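Local coordinates for oxidoreductase, short chain dehydrogenase/reductase family protein (Collinsella aerofaciens ATCC 25986, PDB 5GT9) that catalyses the NADPH-dependent reduction of the 7-oxo group of 7-oxolithocholate to give the bile acid ursodeoxycholate, at residues A92-F97 against E109-V114; N140-T145 against F162-T167. All blocks are in the same frame, centred on the assembly; numbering follows the deposited sequence.

Contact 1 of 2, residues A92-F97 against E109-V114. With NAP (NADP nicotinamide-adenine-dinucleotide phosphate), chain D.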
ATOM      1  N   ALA B  92       7.935 -10.701 -15.930  1.00 10.39           N
ATOM      2  CA  ALA B  92       8.423 -11.695 -14.934  1.00 11.40           C
ATOM      3  C   ALA B  92       9.291 -11.014 -13.867  1.00 10.07           C
ATOM      4  O   ALA B  92      10.028 -10.097 -14.134  1.00  9.74           O
ATOM      5  CB  ALA B  92       9.263 -12.785 -15.586  1.00 11.96           C
ATOM      6  N   CYS B  93       9.234 -11.598 -12.673  1.00 10.90           N
ATOM      7  CA  CYS B  93      10.170 -11.206 -11.616  1.00 12.18           C
ATOM      8  C   CYS B  93      10.544 -12.445 -10.814  1.00 11.57           C
ATOM      9  O   CYS B  93       9.856 -13.457 -10.852  1.00 12.70           O
ATOM     10  CB  CYS B  93       9.486 -10.126 -10.763  1.00 12.96           C
ATOM     11  SG  CYS B  93       8.341 -10.771  -9.544  1.00 16.69           S
ATOM     12  N   LEU B  94      11.614 -12.343 -10.061  1.00 10.44           N
ATOM     13  CA  LEU B  94      11.980 -13.366  -9.082  1.00 11.25           C
ATOM     14  C   LEU B  94      12.432 -12.666  -7.829  1.00 11.79           C
ATOM     15  O   LEU B  94      13.230 -11.705  -7.877  1.00 12.05           O
ATOM     16  CB  LEU B  94      13.144 -14.234  -9.605  1.00 11.35           C
ATOM     17  CG  LEU B  94      13.648 -15.318  -8.629  1.00 11.82           C
ATOM     18  CD1 LEU B  94      12.586 -16.332  -8.316  1.00 11.78           C
ATOM     19  CD2 LEU B  94      14.853 -16.005  -9.220  1.00 13.13           C
ATOM     20  N   HIS B  95      11.922 -13.132  -6.699  1.00 13.16           N
ATOM     21  CA  HIS B  95      12.510 -12.698  -5.439  1.00 13.37           C
ATOM     22  C   HIS B  95      12.617 -13.874  -4.478  1.00 14.93           C
ATOM     23  O   HIS B  95      12.286 -15.017  -4.862  1.00 14.55           O
ATOM     24  CB  HIS B  95      11.744 -11.503  -4.905  1.00 16.00           C
ATOM     25  CG  HIS B  95      10.265 -11.728  -4.732  1.00 18.30           C
ATOM     26  ND1 HIS B  95       9.750 -12.577  -3.782  1.00 22.59           N
ATOM     27  CD2 HIS B  95       9.201 -11.259  -5.430  1.00 22.25           C
ATOM     28  CE1 HIS B  95       8.427 -12.590  -3.875  1.00 26.90           C
ATOM     29  NE2 HIS B  95       8.073 -11.793  -4.870  1.00 25.71           N
ATOM     30  N   SER B  96      13.236 -13.663  -3.318  1.00 14.60           N
ATOM     31  CA  SER B  96      13.617 -14.764  -2.454  1.00 15.72           C
ATOM     32  C   SER B  96      13.852 -14.191  -1.094  1.00 15.09           C
ATOM     33  O   SER B  96      14.761 -13.430  -0.926  1.00 17.01           O
ATOM     34  CB  SER B  96      14.893 -15.446  -2.971  1.00 16.62           C
ATOM     35  OG  SER B  96      15.072 -16.711  -2.283  1.00 16.79           O
ATOM     36  N   PHE B  97      13.034 -14.586  -0.130  1.00 12.58           N
ATOM     37  CA  PHE B  97      13.123 -14.092   1.231  1.00 12.49           C
ATOM     38  C   PHE B  97      14.412 -14.440   1.915  1.00 10.10           C
ATOM     39  O   PHE B  97      14.832 -15.580   1.920  1.00 11.57           O
ATOM     40  CB  PHE B  97      11.946 -14.627   2.041  1.00 13.49           C
ATOM     41  CG  PHE B  97      12.005 -14.283   3.495  1.00 14.86           C
ATOM     42  CD1 PHE B  97      11.646 -12.990   3.930  1.00 15.76           C
ATOM     43  CD2 PHE B  97      12.408 -15.228   4.435  1.00 19.42           C
ATOM     44  CE1 PHE B  97      11.714 -12.686   5.280  1.00 17.58           C
ATOM     45  CE2 PHE B  97      12.490 -14.906   5.770  1.00 20.64           C
ATOM     46  CZ  PHE B  97      12.121 -13.637   6.191  1.00 22.15           C
ATOM     47  N   GLU B 109      22.253 -15.146  -8.073  1.00  9.74           N
ATOM     48  CA  GLU B 109      22.523 -15.187  -9.480  1.00 11.63           C
ATOM     49  C   GLU B 109      21.215 -15.327 -10.293  1.00 11.17           C
ATOM     50  O   GLU B 109      21.024 -14.693 -11.247  1.00 11.78           O
ATOM     51  CB  GLU B 109      23.485 -16.348  -9.813  1.00 16.45           C
ATOM     52  CG  GLU B 109      24.368 -16.152 -11.012  1.00 23.16           C
ATOM     53  CD  GLU B 109      25.692 -16.976 -10.897  1.00 31.79           C
ATOM     54  OE1 GLU B 109      26.740 -16.471 -11.034  1.00 28.82           O
ATOM     55  OE2 GLU B 109      25.639 -18.116 -10.525  1.00 44.69           O
ATOM     56  N   ALA B 110      20.351 -16.230  -9.866  1.00 10.04           N
ATOM     57  CA  ALA B 110      19.017 -16.396 -10.534  1.00  9.44           C
ATOM     58  C   ALA B 110      18.268 -15.047 -10.593  1.00 10.31           C
ATOM     59  O   ALA B 110      17.657 -14.730 -11.606  1.00  9.26           O
ATOM     60  CB  ALA B 110      18.184 -17.392  -9.779  1.00 10.62           C
ATOM     61  N   MET B 111      18.300 -14.261  -9.500  1.00 10.18           N
ATOM     62  CA  MET B 111      17.569 -12.989  -9.442  1.00 10.25           C
ATOM     63  C   MET B 111      18.229 -11.979 -10.353  1.00 10.04           C
ATOM     64  O   MET B 111      17.535 -11.261 -11.080  1.00  9.79           O
ATOM     65  CB  MET B 111      17.522 -12.464  -7.998  1.00 10.65           C
ATOM     66  CG  MET B 111      16.627 -13.301  -7.097  1.00 12.05           C
ATOM     67  SD  MET B 111      16.177 -12.499  -5.524  1.00 12.83           S
ATOM     68  CE  MET B 111      17.649 -12.973  -4.629  1.00 12.76           C
ATOM     69  N   ILE B 112      19.562 -11.954 -10.378  1.00  9.76           N
ATOM     70  CA  ILE B 112      20.256 -11.099 -11.328  1.00  9.56           C
ATOM     71  C   ILE B 112      19.806 -11.434 -12.765  1.00 10.29           C
ATOM     72  O   ILE B 112      19.566 -10.527 -13.593  1.00 10.28           O
ATOM     73  CB  ILE B 112      21.818 -11.264 -11.213  1.00 10.59           C
ATOM     74  CG1 ILE B 112      22.286 -10.510  -9.993  1.00 11.13           C
ATOM     75  CG2 ILE B 112      22.523 -10.695 -12.452  1.00 11.45           C
ATOM     76  CD1 ILE B 112      23.673 -10.916  -9.529  1.00 11.99           C
ATOM     77  N   ASN B 113      19.653 -12.714 -13.052  1.00 11.02           N
ATOM     78  CA  ASN B 113      19.239 -13.093 -14.383  1.00 10.85           C
ATOM     79  C   ASN B 113      17.842 -12.680 -14.712  1.00  9.92           C
ATOM     80  O   ASN B 113      17.605 -12.095 -15.806  1.00 10.12           O
ATOM     81  CB  ASN B 113      19.488 -14.581 -14.614  1.00 12.43           C
ATOM     82  CG  ASN B 113      20.963 -14.912 -14.798  1.00 12.43           C
ATOM     83  OD1 ASN B 113      21.747 -14.068 -15.158  1.00 14.28           O
ATOM     84  ND2 ASN B 113      21.314 -16.185 -14.604  1.00 14.24           N
ATOM     85  N   VAL B 114      16.896 -12.874 -13.774  1.00 10.34           N
ATOM     86  CA  VAL B 114      15.491 -12.553 -14.112  1.00  9.77           C
ATOM     87  C   VAL B 114      15.283 -11.042 -14.185  1.00 11.22           C
ATOM     88  O   VAL B 114      14.734 -10.502 -15.161  1.00 10.68           O
ATOM     89  CB  VAL B 114      14.455 -13.142 -13.116  1.00 10.85           C
ATOM     90  CG1 VAL B 114      13.048 -12.757 -13.488  1.00 11.69           C
ATOM     91  CG2 VAL B 114      14.555 -14.685 -13.078  1.00 12.49           C
TER
HETATM   92  PA  NAP D 301       2.679 -12.830 -12.510  1.00 17.62           P
HETATM   93  O1A NAP D 301       1.854 -11.640 -12.931  1.00 16.71           O
HETATM   94  O2A NAP D 301       1.980 -14.151 -12.407  1.00 19.30           O
HETATM   95  O5B NAP D 301       3.880 -13.043 -13.559  1.00 14.75           O
HETATM   96  C5B NAP D 301       3.573 -13.419 -14.883  1.00 16.25           C
HETATM   97  C4B NAP D 301       4.298 -14.701 -15.280  1.00 16.58           C
HETATM   98  O4B NAP D 301       5.681 -14.525 -15.511  1.00 14.75           O
HETATM   99  C3B NAP D 301       4.189 -15.774 -14.228  1.00 16.37           C
HETATM  100  O3B NAP D 301       2.892 -16.327 -14.228  1.00 18.13           O
HETATM  101  C2B NAP D 301       5.311 -16.702 -14.613  1.00 15.05           C
HETATM  102  O2B NAP D 301       4.734 -17.873 -15.258  1.00 15.83           O
HETATM  103  C1B NAP D 301       6.203 -15.821 -15.499  1.00 14.11           C
HETATM  104  N9A NAP D 301       7.551 -15.975 -14.992  1.00 14.93           N
HETATM  105  C8A NAP D 301       8.000 -15.830 -13.695  1.00 13.78           C
HETATM  106  N7A NAP D 301       9.294 -16.136 -13.636  1.00 13.60           N
HETATM  107  C5A NAP D 301       9.712 -16.468 -14.852  1.00 14.34           C
HETATM  108  C6A NAP D 301      10.925 -16.958 -15.419  1.00 15.91           C
HETATM  109  N6A NAP D 301      12.083 -17.084 -14.670  1.00 16.08           N
HETATM  110  N1A NAP D 301      10.922 -17.157 -16.731  1.00 15.50           N
HETATM  111  C2A NAP D 301       9.824 -17.022 -17.525  1.00 15.17           C
HETATM  112  N3A NAP D 301       8.672 -16.608 -17.056  1.00 14.07           N
HETATM  113  C4A NAP D 301       8.560 -16.336 -15.747  1.00 13.82           C
HETATM  114  O3  NAP D 301       3.663 -12.690 -11.236  1.00 17.49           O
HETATM  115  PN  NAP D 301       3.841 -11.529 -10.152  1.00 17.00           P
HETATM  116  O1N NAP D 301       4.774 -12.090  -9.070  1.00 16.11           O
HETATM  117  O2N NAP D 301       2.453 -11.022  -9.824  1.00 17.01           O
HETATM  118  O5D NAP D 301       4.762 -10.470 -10.932  1.00 18.72           O
HETATM  119  C5D NAP D 301       4.291  -9.814 -12.112  1.00 17.83           C
HETATM  120  C4D NAP D 301       4.960  -8.433 -12.147  1.00 15.78           C
HETATM  121  O4D NAP D 301       4.230  -7.539 -11.293  1.00 16.03           O
HETATM  122  C3D NAP D 301       6.398  -8.414 -11.677  1.00 15.46           C
HETATM  123  O3D NAP D 301       7.193  -7.611 -12.528  1.00 13.60           O
HETATM  124  C2D NAP D 301       6.325  -7.859 -10.278  1.00 15.12           C
HETATM  125  O2D NAP D 301       7.521  -7.248  -9.811  1.00 14.60           O
HETATM  126  C1D NAP D 301       5.120  -6.915 -10.369  1.00 14.71           C
HETATM  127  N1N NAP D 301       4.500  -6.738  -9.037  1.00 16.67           N
HETATM  128  C2N NAP D 301       3.515  -7.594  -8.653  1.00 17.31           C
HETATM  129  C3N NAP D 301       2.950  -7.477  -7.398  1.00 16.17           C
HETATM  130  C7N NAP D 301       1.847  -8.360  -6.934  1.00 18.57           C
HETATM  131  O7N NAP D 301       1.289  -7.990  -5.923  1.00 21.63           O
HETATM  132  N7N NAP D 301       1.408  -9.436  -7.662  1.00 19.30           N
HETATM  133  C4N NAP D 301       3.367  -6.445  -6.571  1.00 16.50           C
HETATM  134  C5N NAP D 301       4.315  -5.534  -7.007  1.00 17.12           C
HETATM  135  C6N NAP D 301       4.913  -5.742  -8.256  1.00 17.27           C
HETATM  136  P2B NAP D 301       5.612 -19.256 -15.412  1.00 15.65           P
HETATM  137  O1X NAP D 301       4.762 -20.196 -16.276  1.00 17.24           O
HETATM  138  O2X NAP D 301       6.898 -19.001 -16.026  1.00 16.48           O
HETATM  139  O3X NAP D 301       5.650 -19.812 -13.994  1.00 16.80           O

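Contact 2 of 2, residues N140-T145 against F162-T167. With NAP (NADP nicotinamide-adenine-dinucleotide phosphate), chain D.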
ATOM      1  N   ASN B 140       7.394  -1.896 -19.528  1.00  9.10           N
ATOM      2  CA  ASN B 140       8.003  -2.790 -18.520  1.00  9.87           C
ATOM      3  C   ASN B 140       7.325  -2.637 -17.185  1.00  9.04           C
ATOM      4  O   ASN B 140       6.848  -1.544 -16.883  1.00 11.36           O
ATOM      5  CB  ASN B 140       9.524  -2.498 -18.453  1.00 10.36           C
ATOM      6  CG  ASN B 140      10.230  -2.890 -19.760  1.00 10.15           C
ATOM      7  OD1 ASN B 140       9.856  -3.896 -20.408  1.00 12.42           O
ATOM      8  ND2 ASN B 140      11.207  -2.107 -20.183  1.00 10.60           N
ATOM      9  N   VAL B 141       7.371  -3.678 -16.369  1.00  8.76           N
ATOM     10  CA  VAL B 141       6.688  -3.713 -15.092  1.00  8.92           C
ATOM     11  C   VAL B 141       7.728  -3.540 -13.973  1.00  9.94           C
ATOM     12  O   VAL B 141       8.709  -4.297 -13.905  1.00 11.09           O
ATOM     13  CB  VAL B 141       5.937  -4.979 -14.891  1.00 11.35           C
ATOM     14  CG1 VAL B 141       5.193  -4.898 -13.566  1.00 11.04           C
ATOM     15  CG2 VAL B 141       4.899  -5.154 -16.019  1.00 11.28           C
ATOM     16  N   SER B 142       7.528  -2.569 -13.112  1.00  9.34           N
ATOM     17  CA  SER B 142       8.360  -2.438 -11.914  1.00  9.16           C
ATOM     18  C   SER B 142       7.433  -2.666 -10.675  1.00  9.36           C
ATOM     19  O   SER B 142       6.273  -3.044 -10.788  1.00 10.23           O
ATOM     20  CB  SER B 142       9.071  -1.118 -11.855  1.00  8.51           C
ATOM     21  OG  SER B 142      10.064  -1.102 -10.799  1.00  9.02           O
ATOM     22  N   SER B 143       7.986  -2.392  -9.503  1.00  9.82           N
ATOM     23  CA  SER B 143       7.314  -2.684  -8.247  1.00 10.31           C
ATOM     24  C   SER B 143       7.547  -1.542  -7.323  1.00  9.23           C
ATOM     25  O   SER B 143       8.594  -0.873  -7.400  1.00  7.92           O
ATOM     26  CB  SER B 143       7.999  -3.860  -7.592  1.00 12.79           C
ATOM     27  OG  SER B 143       7.271  -4.231  -6.458  1.00 15.97           O
ATOM     28  N   MET B 144       6.629  -1.367  -6.362  1.00  9.67           N
ATOM     29  CA  MET B 144       6.822  -0.279  -5.395  1.00  9.56           C
ATOM     30  C   MET B 144       8.110  -0.495  -4.599  1.00  9.62           C
ATOM     31  O   MET B 144       8.731   0.503  -4.155  1.00 10.05           O
ATOM     32  CB  MET B 144       5.602  -0.126  -4.474  1.00 11.72           C
ATOM     33  CG  MET B 144       4.359   0.583  -5.152  1.00 14.50           C
ATOM     34  SD  MET B 144       2.887   0.486  -4.072  1.00 20.21           S
ATOM     35  CE  MET B 144       3.261   1.973  -3.108  1.00 13.96           C
ATOM     36  N   THR B 145       8.603  -1.748  -4.487  1.00 10.18           N
ATOM     37  CA  THR B 145       9.875  -1.999  -3.774  1.00 10.54           C
ATOM     38  C   THR B 145      11.108  -1.428  -4.475  1.00 10.35           C
ATOM     39  O   THR B 145      12.159  -1.203  -3.848  1.00 10.71           O
ATOM     40  CB  THR B 145      10.091  -3.494  -3.538  1.00 12.39           C
ATOM     41  OG1 THR B 145      10.176  -4.152  -4.798  1.00 15.44           O
ATOM     42  CG2 THR B 145       9.014  -4.022  -2.671  1.00 15.61           C
ATOM     43  N   PHE B 162      16.398  -1.221 -10.941  1.00  7.81           N
ATOM     44  CA  PHE B 162      17.163  -1.233 -12.187  1.00  7.92           C
ATOM     45  C   PHE B 162      16.169  -1.144 -13.359  1.00  7.93           C
ATOM     46  O   PHE B 162      16.333  -0.325 -14.278  1.00  8.06           O
ATOM     47  CB  PHE B 162      18.001  -2.521 -12.274  1.00  8.45           C
ATOM     48  CG  PHE B 162      18.931  -2.561 -13.478  1.00  8.40           C
ATOM     49  CD1 PHE B 162      18.461  -2.977 -14.703  1.00  7.79           C
ATOM     50  CD2 PHE B 162      20.239  -2.235 -13.343  1.00  8.44           C
ATOM     51  CE1 PHE B 162      19.325  -2.972 -15.824  1.00  8.55           C
ATOM     52  CE2 PHE B 162      21.119  -2.252 -14.466  1.00  7.75           C
ATOM     53  CZ  PHE B 162      20.628  -2.601 -15.670  1.00  8.96           C
ATOM     54  N   ILE B 163      15.138  -1.968 -13.335  1.00  8.78           N
ATOM     55  CA  ILE B 163      14.091  -1.907 -14.383  1.00  7.95           C
ATOM     56  C   ILE B 163      13.468  -0.545 -14.475  1.00  8.52           C
ATOM     57  O   ILE B 163      13.271   0.041 -15.626  1.00  8.76           O
ATOM     58  CB  ILE B 163      13.036  -3.032 -14.215  1.00  8.76           C
ATOM     59  CG1 ILE B 163      13.650  -4.395 -14.493  1.00  8.17           C
ATOM     60  CG2 ILE B 163      11.874  -2.813 -15.190  1.00  8.29           C
ATOM     61  CD1 ILE B 163      12.831  -5.558 -14.056  1.00  9.50           C
ATOM     62  N   LEU B 164      13.077   0.005 -13.294  1.00  8.04           N
ATOM     63  CA  LEU B 164      12.452   1.302 -13.227  1.00  8.52           C
ATOM     64  C   LEU B 164      13.330   2.372 -13.867  1.00  8.62           C
ATOM     65  O   LEU B 164      12.938   3.107 -14.811  1.00  9.07           O
ATOM     66  CB  LEU B 164      12.142   1.667 -11.759  1.00  9.63           C
ATOM     67  CG  LEU B 164      11.526   3.049 -11.497  1.00 10.17           C
ATOM     68  CD1 LEU B 164      10.167   3.155 -12.169  1.00  9.79           C
ATOM     69  CD2 LEU B 164      11.406   3.176  -9.965  1.00 11.22           C
ATOM     70  N   LYS B 165      14.564   2.528 -13.361  1.00  8.31           N
ATOM     71  CA  LYS B 165      15.382   3.621 -13.900  1.00  9.36           C
ATOM     72  C   LYS B 165      15.878   3.405 -15.327  1.00  8.65           C
ATOM     73  O   LYS B 165      15.986   4.391 -16.111  1.00  7.77           O
ATOM     74  CB  LYS B 165      16.579   3.878 -12.929  1.00 10.86           C
ATOM     75  CG  LYS B 165      16.172   4.402 -11.548  1.00 13.50           C
ATOM     76  CD  LYS B 165      15.452   5.708 -11.502  1.00 17.15           C
ATOM     77  CE  LYS B 165      14.689   5.889 -10.197  1.00 16.88           C
ATOM     78  NZ  LYS B 165      13.684   6.955 -10.310  1.00 17.94           N
ATOM     79  N   MET B 166      16.073   2.159 -15.771  1.00  8.14           N
ATOM     80  CA  MET B 166      16.498   1.931 -17.150  1.00  9.42           C
ATOM     81  C   MET B 166      15.340   2.293 -18.094  1.00  9.25           C
ATOM     82  O   MET B 166      15.558   2.939 -19.130  1.00  9.13           O
ATOM     83  CB  MET B 166      16.857   0.490 -17.423  1.00  8.68           C
ATOM     84  CG  MET B 166      17.437   0.231 -18.814  1.00 10.55           C
ATOM     85  SD  MET B 166      19.141   0.874 -18.780  1.00 12.27           S
ATOM     86  CE  MET B 166      19.430   1.088 -20.539  1.00 13.00           C
ATOM     87  N   THR B 167      14.128   1.919 -17.693  1.00 10.49           N
ATOM     88  CA  THR B 167      12.945   2.127 -18.550  1.00 10.26           C
ATOM     89  C   THR B 167      12.586   3.615 -18.572  1.00 10.95           C
ATOM     90  O   THR B 167      12.199   4.136 -19.639  1.00  9.63           O
ATOM     91  CB  THR B 167      11.788   1.254 -18.129  1.00 10.71           C
ATOM     92  OG1 THR B 167      12.189  -0.122 -18.125  1.00  9.69           O
ATOM     93  CG2 THR B 167      10.620   1.442 -19.114  1.00 10.16           C
TER
HETATM   94  PA  NAP D 301       2.679 -12.830 -12.510  1.00 17.62           P
HETATM   95  O1A NAP D 301       1.854 -11.640 -12.931  1.00 16.71           O
HETATM   96  O2A NAP D 301       1.980 -14.151 -12.407  1.00 19.30           O
HETATM   97  O5B NAP D 301       3.880 -13.043 -13.559  1.00 14.75           O
HETATM   98  C5B NAP D 301       3.573 -13.419 -14.883  1.00 16.25           C
HETATM   99  C4B NAP D 301       4.298 -14.701 -15.280  1.00 16.58           C
HETATM  100  O4B NAP D 301       5.681 -14.525 -15.511  1.00 14.75           O
HETATM  101  C3B NAP D 301       4.189 -15.774 -14.228  1.00 16.37           C
HETATM  102  O3B NAP D 301       2.892 -16.327 -14.228  1.00 18.13           O
HETATM  103  C2B NAP D 301       5.311 -16.702 -14.613  1.00 15.05           C
HETATM  104  O2B NAP D 301       4.734 -17.873 -15.258  1.00 15.83           O
HETATM  105  C1B NAP D 301       6.203 -15.821 -15.499  1.00 14.11           C
HETATM  106  N9A NAP D 301       7.551 -15.975 -14.992  1.00 14.93           N
HETATM  107  C8A NAP D 301       8.000 -15.830 -13.695  1.00 13.78           C
HETATM  108  N7A NAP D 301       9.294 -16.136 -13.636  1.00 13.60           N
HETATM  109  C5A NAP D 301       9.712 -16.468 -14.852  1.00 14.34           C
HETATM  110  C6A NAP D 301      10.925 -16.958 -15.419  1.00 15.91           C
HETATM  111  N6A NAP D 301      12.083 -17.084 -14.670  1.00 16.08           N
HETATM  112  N1A NAP D 301      10.922 -17.157 -16.731  1.00 15.50           N
HETATM  113  C2A NAP D 301       9.824 -17.022 -17.525  1.00 15.17           C
HETATM  114  N3A NAP D 301       8.672 -16.608 -17.056  1.00 14.07           N
HETATM  115  C4A NAP D 301       8.560 -16.336 -15.747  1.00 13.82           C
HETATM  116  O3  NAP D 301       3.663 -12.690 -11.236  1.00 17.49           O
HETATM  117  PN  NAP D 301       3.841 -11.529 -10.152  1.00 17.00           P
HETATM  118  O1N NAP D 301       4.774 -12.090  -9.070  1.00 16.11           O
HETATM  119  O2N NAP D 301       2.453 -11.022  -9.824  1.00 17.01           O
HETATM  120  O5D NAP D 301       4.762 -10.470 -10.932  1.00 18.72           O
HETATM  121  C5D NAP D 301       4.291  -9.814 -12.112  1.00 17.83           C
HETATM  122  C4D NAP D 301       4.960  -8.433 -12.147  1.00 15.78           C
HETATM  123  O4D NAP D 301       4.230  -7.539 -11.293  1.00 16.03           O
HETATM  124  C3D NAP D 301       6.398  -8.414 -11.677  1.00 15.46           C
HETATM  125  O3D NAP D 301       7.193  -7.611 -12.528  1.00 13.60           O
HETATM  126  C2D NAP D 301       6.325  -7.859 -10.278  1.00 15.12           C
HETATM  127  O2D NAP D 301       7.521  -7.248  -9.811  1.00 14.60           O
HETATM  128  C1D NAP D 301       5.120  -6.915 -10.369  1.00 14.71           C
HETATM  129  N1N NAP D 301       4.500  -6.738  -9.037  1.00 16.67           N
HETATM  130  C2N NAP D 301       3.515  -7.594  -8.653  1.00 17.31           C
HETATM  131  C3N NAP D 301       2.950  -7.477  -7.398  1.00 16.17           C
HETATM  132  C7N NAP D 301       1.847  -8.360  -6.934  1.00 18.57           C
HETATM  133  O7N NAP D 301       1.289  -7.990  -5.923  1.00 21.63           O
HETATM  134  N7N NAP D 301       1.408  -9.436  -7.662  1.00 19.30           N
HETATM  135  C4N NAP D 301       3.367  -6.445  -6.571  1.00 16.50           C
HETATM  136  C5N NAP D 301       4.315  -5.534  -7.007  1.00 17.12           C
HETATM  137  C6N NAP D 301       4.913  -5.742  -8.256  1.00 17.27           C
HETATM  138  P2B NAP D 301       5.612 -19.256 -15.412  1.00 15.65           P
HETATM  139  O1X NAP D 301       4.762 -20.196 -16.276  1.00 17.24           O
HETATM  140  O2X NAP D 301       6.898 -19.001 -16.026  1.00 16.48           O
HETATM  141  O3X NAP D 301       5.650 -19.812 -13.994  1.00 16.80           O

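Contact 1 of 2, residues A92-F97 against E109-V114
Leu94 O touches Met111 CG at 3.8 Å and accepts a hydrogen bond from Asn115 ND2, one turn on in the same helix. No hydrogen bond joins 92-97 to 109-114. The rest of the contact is apolar. The side chains of Leu94 and Met111 cross at about a right angle. The branch Leu94 CD2 reaches over to the methyl Ala110 CB at 3.7 Å. Beyond it, Met111 SD rests on His95 CA at 3.7 Å.

This is the loop that follows strand 85-90 of the Rossmann fold, lying along helix 105-133 at the edge of the cofactor site. Val114 touches both the loop and the cofactor. A chi1 of 179° sets Val114 CG1 opposite its backbone N, and the methyl lies on the Cys93-Leu94 peptide, 3.7 Å from Cys93 C. Its other methyl, Val114 CG2, meets Leu94 CB and also approaches NAP N6A at 3.8 Å. On the loop, Ala92 CB sits over the adenine face, 3.6 Å from NAP C4A. Cys93 turns away from 109-114, and its SG lies 3.6 Å from NAP C2D of the nicotinamide ribose. The ring of His95 meets that of Tyr156.

Contact 2 of 2, residues N140-T145 against F162-T167
Asn140 and Thr167 meet obliquely. Asn140 ND2 donates to Thr167 OG1 at 3.0 Å. The bond is nearly straight, with an N-H...O angle of 163°, and the acceptor lies close to the amide plane. The other end of the amide is also fixed, because Asn140 OD1 takes a bond from Tyr90 N. The buried amide is therefore held against rotation at both ends. Thr167 OG1 stands beside its own backbone N (chi1 -56°). From there it points back along the helix and donates to Ile163 O at 2.7 Å. Ile163 O also accepts from Thr167 N, and the two donors come from opposite faces of its carbonyl plane. A valine in place of Thr167 would lack the hydroxyl, and Asn140 ND2 would probably be left without its acceptor.

Ile163 points at the strand. Its methyl CG2 lies on the backbone, 3.7 Å from Val141 O; that oxygen accepts a hydrogen bond from Lys160 NZ. Ser142 faces the helix too. Its OG bonds to Lys160 O and lies alongside Leu164 CB at 3.6 Å. Val141 turns the other way, and its CG1 is 3.5 Å from NAP O3D.

Past the strand's contact with the helix, Ser143 turns to the cofactor. Its OG is 3.3 Å from NAP C5N and also hydrogen-bonds to Tyr156 OH. The axes of 140-143 and 162-167 approach to 7.7 Å, with their directions 132° apart. An inner strand of the parallel sheet, ending in the serine and packed on the helix that carries the tyrosine and lysine, is characteristic of the Ser-Tyr-Lys active site of short-chain dehydrogenases, which Ser143, Tyr156 and Lys160 probably form here.

The two contacts come in series along the chain. Contact 1 closes on helix 105-133, which leads directly into strand 136-143, where contact 2 opens. Their centres are 14 Å apart, and their nearest atoms, about 5 Å apart, do not touch. Strands 85-90 and 136-143 are neighbours in the parallel sheet, and Tyr90 bonds to both Val114 and Asn140. Both contacts reach the nicotinamide ribose of the same NADP; contact 1 extends to the adenine and contact 2 to the nicotinamide ring. Successive strand ends of one Rossmann fold thus contribute to one cofactor site, consistent with the NADPH-dependent reaction. Each contact has residues packed on the second subunit of the homodimer.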